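Local structure of putative TetR-family transcriptional regulator (Rhodococcus sp., 2G3B) at residues Glu52-Arg66 with Leu114-Glu128. The protein probably binds DNA through an N-terminal helix-turn-helix domain and regulates transcription as a repressor of the TetR family. Numbering follows the deposited sequence.
Sequences EAALNYINDRARAYR and LRDPLARTTAAWVSE
Leu55 drives its forked end into the helix of Pro117 and Leu118: CD1 lies on Pro117 CB at 3.7 Å and reaches Leu114 CD2, while CD2 meets Leu118 CD1 at 3.6 Å, Leu55 and Leu118 crossing at about a right angle. One turn on, Thr121 has its methyl anti to the backbone N, which sets CG2 against Asn59 CB (3.4 Å) and leaves OG1 beside Asn56 OD1 (2.8 Å). Water 1 donates to Thr121 OG1 and to Glu52 O, bridging the helices. The axes run nearly parallel, at 19° and 9.4 Å apart, where helix 47-66, which packs on helix 2-23 of the predicted DNA-binding region, lies along helix 115-139 of the all-helical TetR-type C-terminal domain; helix 92-110 also touches Leu55 and Leu118. Farther along, the Arg66 guanidinium lies flat on Trp125, centres 4.0 Å apart and planes at 17°, a cation-pi stack. Arg66 NE and NH2 grip Glu128 side-on, one carboxylate oxygen each, and Arg66 NH2 also donates a nearly straight bond to Asn59 OD1 (2.9 Å, 168°). Glu87 pairs with NH1, so two carboxylates, the Asn59 amide and the indole would together restrict the guanidinium's rotation. Water 2 joins Asn59 ND2 to Glu128 OE2, and Arg63, paired with Asp60, extends the salt-bridge network. Back at the N-terminal end, Arg120 NH2 makes a salt bridge with Glu52 OE1 (3.0 Å), its hydrogen bond weak and bent.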
loop_
_atom_site.group_PDB
_atom_site.type_symbol
_atom_site.label_atom_id
_atom_site.label_comp_id
_atom_site.label_asym_id
_atom_site.label_seq_id
_atom_site.Cartn_x
_atom_site.Cartn_y
_atom_site.Cartn_z
ATOM N N GLU A 52 7.487 -5.803 16.839
ATOM C CA GLU A 52 7.643 -4.375 17.160
ATOM C C GLU A 52 9.081 -3.934 16.935
ATOM O O GLU A 52 9.338 -2.974 16.246
ATOM C CB GLU A 52 7.258 -4.081 18.595
ATOM C CG GLU A 52 7.544 -2.593 18.943
ATOM C CD GLU A 52 6.994 -2.152 20.314
ATOM O OE1 GLU A 52 5.807 -2.417 20.601
ATOM O OE2 GLU A 52 7.745 -1.527 21.099
ATOM N N ALA A 53 10.043 -4.666 17.497
ATOM C CA ALA A 53 11.446 -4.309 17.318
ATOM C C ALA A 53 11.899 -4.437 15.856
ATOM O O ALA A 53 12.733 -3.627 15.379
ATOM C CB ALA A 53 12.345 -5.142 18.285
ATOM N N ALA A 54 11.348 -5.410 15.118
ATOM C CA ALA A 54 11.664 -5.551 13.679
ATOM C C ALA A 54 11.079 -4.389 12.854
ATOM O O ALA A 54 11.726 -3.869 11.969
ATOM C CB ALA A 54 11.151 -6.880 13.100
ATOM N N LEU A 55 9.846 -3.997 13.146
ATOM C CA LEU A 55 9.318 -2.785 12.534
ATOM C C LEU A 55 10.311 -1.627 12.708
ATOM O O LEU A 55 10.657 -0.962 11.741
ATOM C CB LEU A 55 7.959 -2.471 13.149
ATOM C CG LEU A 55 6.755 -3.158 12.516
ATOM C CD1 LEU A 55 5.596 -3.242 13.536
ATOM C CD2 LEU A 55 6.313 -2.390 11.230
ATOM N N ASN A 56 10.797 -1.394 13.931
ATOM C CA ASN A 56 11.679 -0.247 14.168
ATOM C C ASN A 56 13.057 -0.398 13.481
ATOM O O ASN A 56 13.616 0.587 12.973
ATOM C CB ASN A 56 11.845 0.003 15.661
ATOM C CG ASN A 56 10.672 0.752 16.253
ATOM O OD1 ASN A 56 10.026 1.613 15.577
ATOM N ND2 ASN A 56 10.348 0.414 17.487
ATOM N N TYR A 57 13.598 -1.614 13.502
ATOM C CA TYR A 57 14.839 -1.954 12.793
ATOM C C TYR A 57 14.757 -1.582 11.284
ATOM O O TYR A 57 15.634 -0.903 10.764
ATOM C CB TYR A 57 15.104 -3.446 12.978
ATOM C CG TYR A 57 16.418 -3.903 12.362
ATOM C CD1 TYR A 57 17.614 -3.656 13.011
ATOM C CD2 TYR A 57 16.444 -4.509 11.099
ATOM C CE1 TYR A 57 18.829 -4.039 12.447
ATOM C CE2 TYR A 57 17.662 -4.900 10.521
ATOM C CZ TYR A 57 18.837 -4.668 11.218
ATOM O OH TYR A 57 20.064 -5.057 10.698
ATOM N N ILE A 58 13.689 -2.027 10.623
ATOM C CA ILE A 58 13.426 -1.774 9.192
ATOM C C ILE A 58 13.331 -0.250 8.952
ATOM O O ILE A 58 13.924 0.304 7.980
ATOM C CB ILE A 58 12.125 -2.520 8.769
ATOM C CG1 ILE A 58 12.380 -4.054 8.801
ATOM C CG2 ILE A 58 11.640 -2.097 7.410
ATOM C CD1 ILE A 58 11.081 -4.866 8.905
ATOM N N ASN A 59 12.625 0.417 9.862
ATOM C CA ASN A 59 12.503 1.906 9.763
ATOM C C ASN A 59 13.857 2.612 9.947
ATOM O O ASN A 59 14.182 3.535 9.193
ATOM C CB ASN A 59 11.499 2.466 10.763
ATOM C CG ASN A 59 11.198 3.977 10.533
ATOM O OD1 ASN A 59 10.938 4.388 9.412
ATOM N ND2 ASN A 59 11.329 4.772 11.565
ATOM N N ASP A 60 14.629 2.184 10.944
ATOM C CA ASP A 60 16.005 2.642 11.110
ATOM C C ASP A 60 16.876 2.393 9.892
ATOM O O ASP A 60 17.624 3.269 9.504
ATOM C CB ASP A 60 16.676 2.004 12.336
ATOM C CG ASP A 60 16.095 2.525 13.650
ATOM O OD1 ASP A 60 15.350 3.537 13.641
ATOM O OD2 ASP A 60 16.364 1.926 14.687
ATOM N N ARG A 61 16.775 1.206 9.303
ATOM C CA ARG A 61 17.486 0.901 8.064
ATOM C C ARG A 61 17.057 1.817 6.888
ATOM O O ARG A 61 17.926 2.305 6.121
ATOM C CB ARG A 61 17.277 -0.575 7.696
ATOM C CG ARG A 61 18.437 -1.197 6.941
ATOM C CD ARG A 61 18.502 -2.733 7.110
ATOM N NE ARG A 61 17.300 -3.383 6.577
ATOM C CZ ARG A 61 17.195 -4.684 6.397
ATOM N NH1 ARG A 61 18.236 -5.469 6.743
ATOM N NH2 ARG A 61 16.061 -5.192 5.898
ATOM N N ALA A 62 15.741 2.026 6.742
ATOM C CA ALA A 62 15.170 2.876 5.668
ATOM C C ALA A 62 15.625 4.312 5.869
ATOM O O ALA A 62 16.011 4.980 4.921
ATOM C CB ALA A 62 13.648 2.818 5.713
ATOM N N ARG A 63 15.562 4.784 7.105
ATOM C CA ARG A 63 16.095 6.108 7.452
ATOM C C ARG A 63 17.516 6.376 6.984
ATOM O O ARG A 63 17.779 7.464 6.472
ATOM C CB ARG A 63 15.955 6.409 8.933
ATOM C CG ARG A 63 16.002 7.920 9.213
ATOM C CD ARG A 63 15.576 8.277 10.611
ATOM N NE ARG A 63 16.273 7.482 11.612
ATOM C CZ ARG A 63 15.760 6.444 12.267
ATOM N NH1 ARG A 63 14.493 6.062 12.062
ATOM N NH2 ARG A 63 16.533 5.793 13.137
ATOM N N ALA A 64 18.424 5.412 7.153
ATOM C CA ALA A 64 19.775 5.519 6.585
ATOM C C ALA A 64 19.769 5.771 5.059
ATOM O O ALA A 64 20.603 6.535 4.556
ATOM C CB ALA A 64 20.593 4.272 6.904
ATOM N N TYR A 65 18.873 5.104 4.315
ATOM C CA TYR A 65 18.786 5.340 2.868
ATOM C C TYR A 65 18.057 6.671 2.587
ATOM O O TYR A 65 18.325 7.311 1.567
ATOM C CB TYR A 65 18.126 4.167 2.125
ATOM C CG TYR A 65 18.990 2.893 2.106
ATOM C CD1 TYR A 65 18.832 1.898 3.074
ATOM C CD2 TYR A 65 19.955 2.698 1.121
ATOM C CE1 TYR A 65 19.619 0.733 3.064
ATOM C CE2 TYR A 65 20.752 1.530 1.091
ATOM C CZ TYR A 65 20.582 0.559 2.077
ATOM O OH TYR A 65 21.388 -0.582 2.057
ATOM N N ARG A 66 17.162 7.091 3.498
ATOM C CA ARG A 66 16.442 8.365 3.338
ATOM C C ARG A 66 17.343 9.603 3.478
ATOM O O ARG A 66 17.033 10.706 2.951
ATOM C CB ARG A 66 15.290 8.451 4.331
ATOM C CG ARG A 66 14.188 7.546 3.951
ATOM C CD ARG A 66 12.912 7.875 4.676
ATOM N NE ARG A 66 12.912 7.649 6.121
ATOM C CZ ARG A 66 12.382 6.576 6.719
ATOM N NH1 ARG A 66 11.831 5.605 6.003
ATOM N NH2 ARG A 66 12.382 6.486 8.035
ATOM N N LEU A 114 -0.534 -6.112 15.718
ATOM C CA LEU A 114 0.490 -5.467 14.895
ATOM C C LEU A 114 0.203 -3.980 14.678
ATOM O O LEU A 114 1.067 -3.193 14.273
ATOM C CB LEU A 114 0.521 -6.155 13.526
ATOM C CG LEU A 114 1.633 -7.166 13.266
ATOM C CD1 LEU A 114 1.647 -7.557 11.753
ATOM C CD2 LEU A 114 2.951 -6.414 13.661
ATOM N N ARG A 115 -1.044 -3.598 14.902
ATOM C CA ARG A 115 -1.529 -2.248 14.486
ATOM C C ARG A 115 -0.867 -1.144 15.258
ATOM O O ARG A 115 -0.408 -0.141 14.640
ATOM C CB ARG A 115 -3.058 -2.141 14.622
ATOM C CG ARG A 115 -3.794 -2.973 13.590
ATOM C CD ARG A 115 -5.282 -2.907 13.875
ATOM N NE ARG A 115 -6.002 -3.648 12.825
ATOM C CZ ARG A 115 -7.325 -3.692 12.742
ATOM N NH1 ARG A 115 -8.078 -3.040 13.646
ATOM N NH2 ARG A 115 -7.893 -4.380 11.768
ATOM N N ASP A 116 -0.797 -1.296 16.592
ATOM C CA ASP A 116 -0.202 -0.219 17.431
ATOM C C ASP A 116 1.306 -0.008 17.133
ATOM O O ASP A 116 1.736 1.111 16.910
ATOM C CB ASP A 116 -0.441 -0.458 18.940
ATOM C CG ASP A 116 -1.848 -0.048 19.378
ATOM O OD1 ASP A 116 -2.594 0.575 18.582
ATOM O OD2 ASP A 116 -2.192 -0.311 20.526
ATOM N N PRO A 117 2.113 -1.077 17.134
ATOM C CA PRO A 117 3.509 -0.844 16.734
ATOM C C PRO A 117 3.666 -0.255 15.321
ATOM O O PRO A 117 4.479 0.645 15.141
ATOM C CB PRO A 117 4.175 -2.259 16.789
ATOM C CG PRO A 117 3.230 -3.132 17.410
ATOM C CD PRO A 117 1.875 -2.472 17.562
ATOM N N LEU A 118 2.942 -0.791 14.336
ATOM C CA LEU A 118 3.048 -0.280 12.968
ATOM C C LEU A 118 2.665 1.198 12.903
ATOM O O LEU A 118 3.286 1.961 12.173
ATOM C CB LEU A 118 2.136 -1.075 12.009
ATOM C CG LEU A 118 2.094 -0.689 10.517
ATOM C CD1 LEU A 118 3.516 -0.624 9.889
ATOM C CD2 LEU A 118 1.196 -1.653 9.755
ATOM N N ALA A 119 1.610 1.573 13.611
ATOM C CA ALA A 119 1.157 2.985 13.676
ATOM C C ALA A 119 2.260 3.866 14.255
ATOM O O ALA A 119 2.528 4.971 13.763
ATOM C CB ALA A 119 -0.119 3.098 14.513
ATOM N N ARG A 120 2.952 3.349 15.269
ATOM C CA ARG A 120 3.982 4.156 15.949
ATOM C C ARG A 120 5.146 4.294 15.025
ATOM O O ARG A 120 5.712 5.373 14.944
ATOM C CB ARG A 120 4.444 3.494 17.250
ATOM C CG ARG A 120 3.475 3.716 18.448
ATOM C CD ARG A 120 4.055 3.196 19.770
ATOM N NE ARG A 120 4.192 1.732 19.836
ATOM C CZ ARG A 120 3.327 0.888 20.411
ATOM N NH1 ARG A 120 2.195 1.298 20.954
ATOM N NH2 ARG A 120 3.587 -0.406 20.407
ATOM N N THR A 121 5.545 3.198 14.354
ATOM C CA THR A 121 6.694 3.284 13.444
ATOM C C THR A 121 6.351 4.155 12.238
ATOM O O THR A 121 7.140 4.994 11.840
ATOM C CB THR A 121 7.203 1.852 13.068
ATOM O OG1 THR A 121 7.533 1.191 14.274
ATOM C CG2 THR A 121 8.462 1.897 12.186
ATOM N N THR A 122 5.142 4.005 11.688
ATOM C CA THR A 122 4.726 4.824 10.541
ATOM C C THR A 122 4.713 6.308 10.961
ATOM O O THR A 122 5.170 7.189 10.191
ATOM C CB THR A 122 3.325 4.411 10.035
ATOM O OG1 THR A 122 3.370 3.056 9.640
ATOM C CG2 THR A 122 2.846 5.293 8.840
ATOM N N ALA A 123 4.270 6.577 12.194
ATOM C CA ALA A 123 4.208 7.961 12.697
ATOM C C ALA A 123 5.593 8.596 12.755
ATOM O O ALA A 123 5.753 9.761 12.463
ATOM C CB ALA A 123 3.514 8.020 14.051
ATOM N N ALA A 124 6.613 7.802 13.110
ATOM C CA ALA A 124 7.990 8.275 13.128
ATOM C C ALA A 124 8.489 8.640 11.706
ATOM O O ALA A 124 9.107 9.681 11.510
ATOM C CB ALA A 124 8.888 7.190 13.786
ATOM N N TRP A 125 8.165 7.811 10.722
ATOM C CA TRP A 125 8.510 8.103 9.333
ATOM C C TRP A 125 7.799 9.375 8.865
ATOM O O TRP A 125 8.417 10.305 8.300
ATOM C CB TRP A 125 8.112 6.899 8.451
ATOM C CG TRP A 125 8.335 7.047 6.975
ATOM C CD1 TRP A 125 9.211 7.909 6.333
ATOM C CD2 TRP A 125 7.662 6.298 5.937
ATOM N NE1 TRP A 125 9.085 7.725 4.936
ATOM C CE2 TRP A 125 8.140 6.767 4.687
ATOM C CE3 TRP A 125 6.655 5.316 5.957
ATOM C CZ2 TRP A 125 7.686 6.247 3.461
ATOM C CZ3 TRP A 125 6.185 4.802 4.752
ATOM C CH2 TRP A 125 6.698 5.266 3.518
ATOM N N VAL A 126 6.507 9.408 9.086
ATOM C CA VAL A 126 5.697 10.595 8.754
ATOM C C VAL A 126 6.282 11.903 9.358
ATOM O O VAL A 126 6.356 12.944 8.703
ATOM C CB VAL A 126 4.255 10.359 9.259
ATOM C CG1 VAL A 126 3.430 11.687 9.201
ATOM C CG2 VAL A 126 3.544 9.291 8.342
ATOM N N SER A 127 6.726 11.823 10.607
ATOM C CA SER A 127 7.267 12.967 11.331
ATOM C C SER A 127 8.532 13.534 10.713
ATOM O O SER A 127 8.742 14.748 10.737
ATOM C CB SER A 127 7.477 12.600 12.812
ATOM O OG SER A 127 7.808 13.729 13.565
ATOM N N GLU A 128 9.383 12.679 10.132
ATOM C CA GLU A 128 10.590 13.190 9.455
ATOM C C GLU A 128 10.172 14.045 8.295
ATOM O O GLU A 128 10.747 15.105 8.056
ATOM C CB GLU A 128 11.436 12.055 8.866
ATOM C CG GLU A 128 11.836 10.992 9.809
ATOM C CD GLU A 128 12.605 9.823 9.070
ATOM O OE1 GLU A 128 12.928 9.955 7.865
ATOM O OE2 GLU A 128 12.861 8.790 9.690
HETATM O O HOH W 1 7.074 -0.810 16.226
HETATM O O HOH W 2 11.850 7.513 11.631
#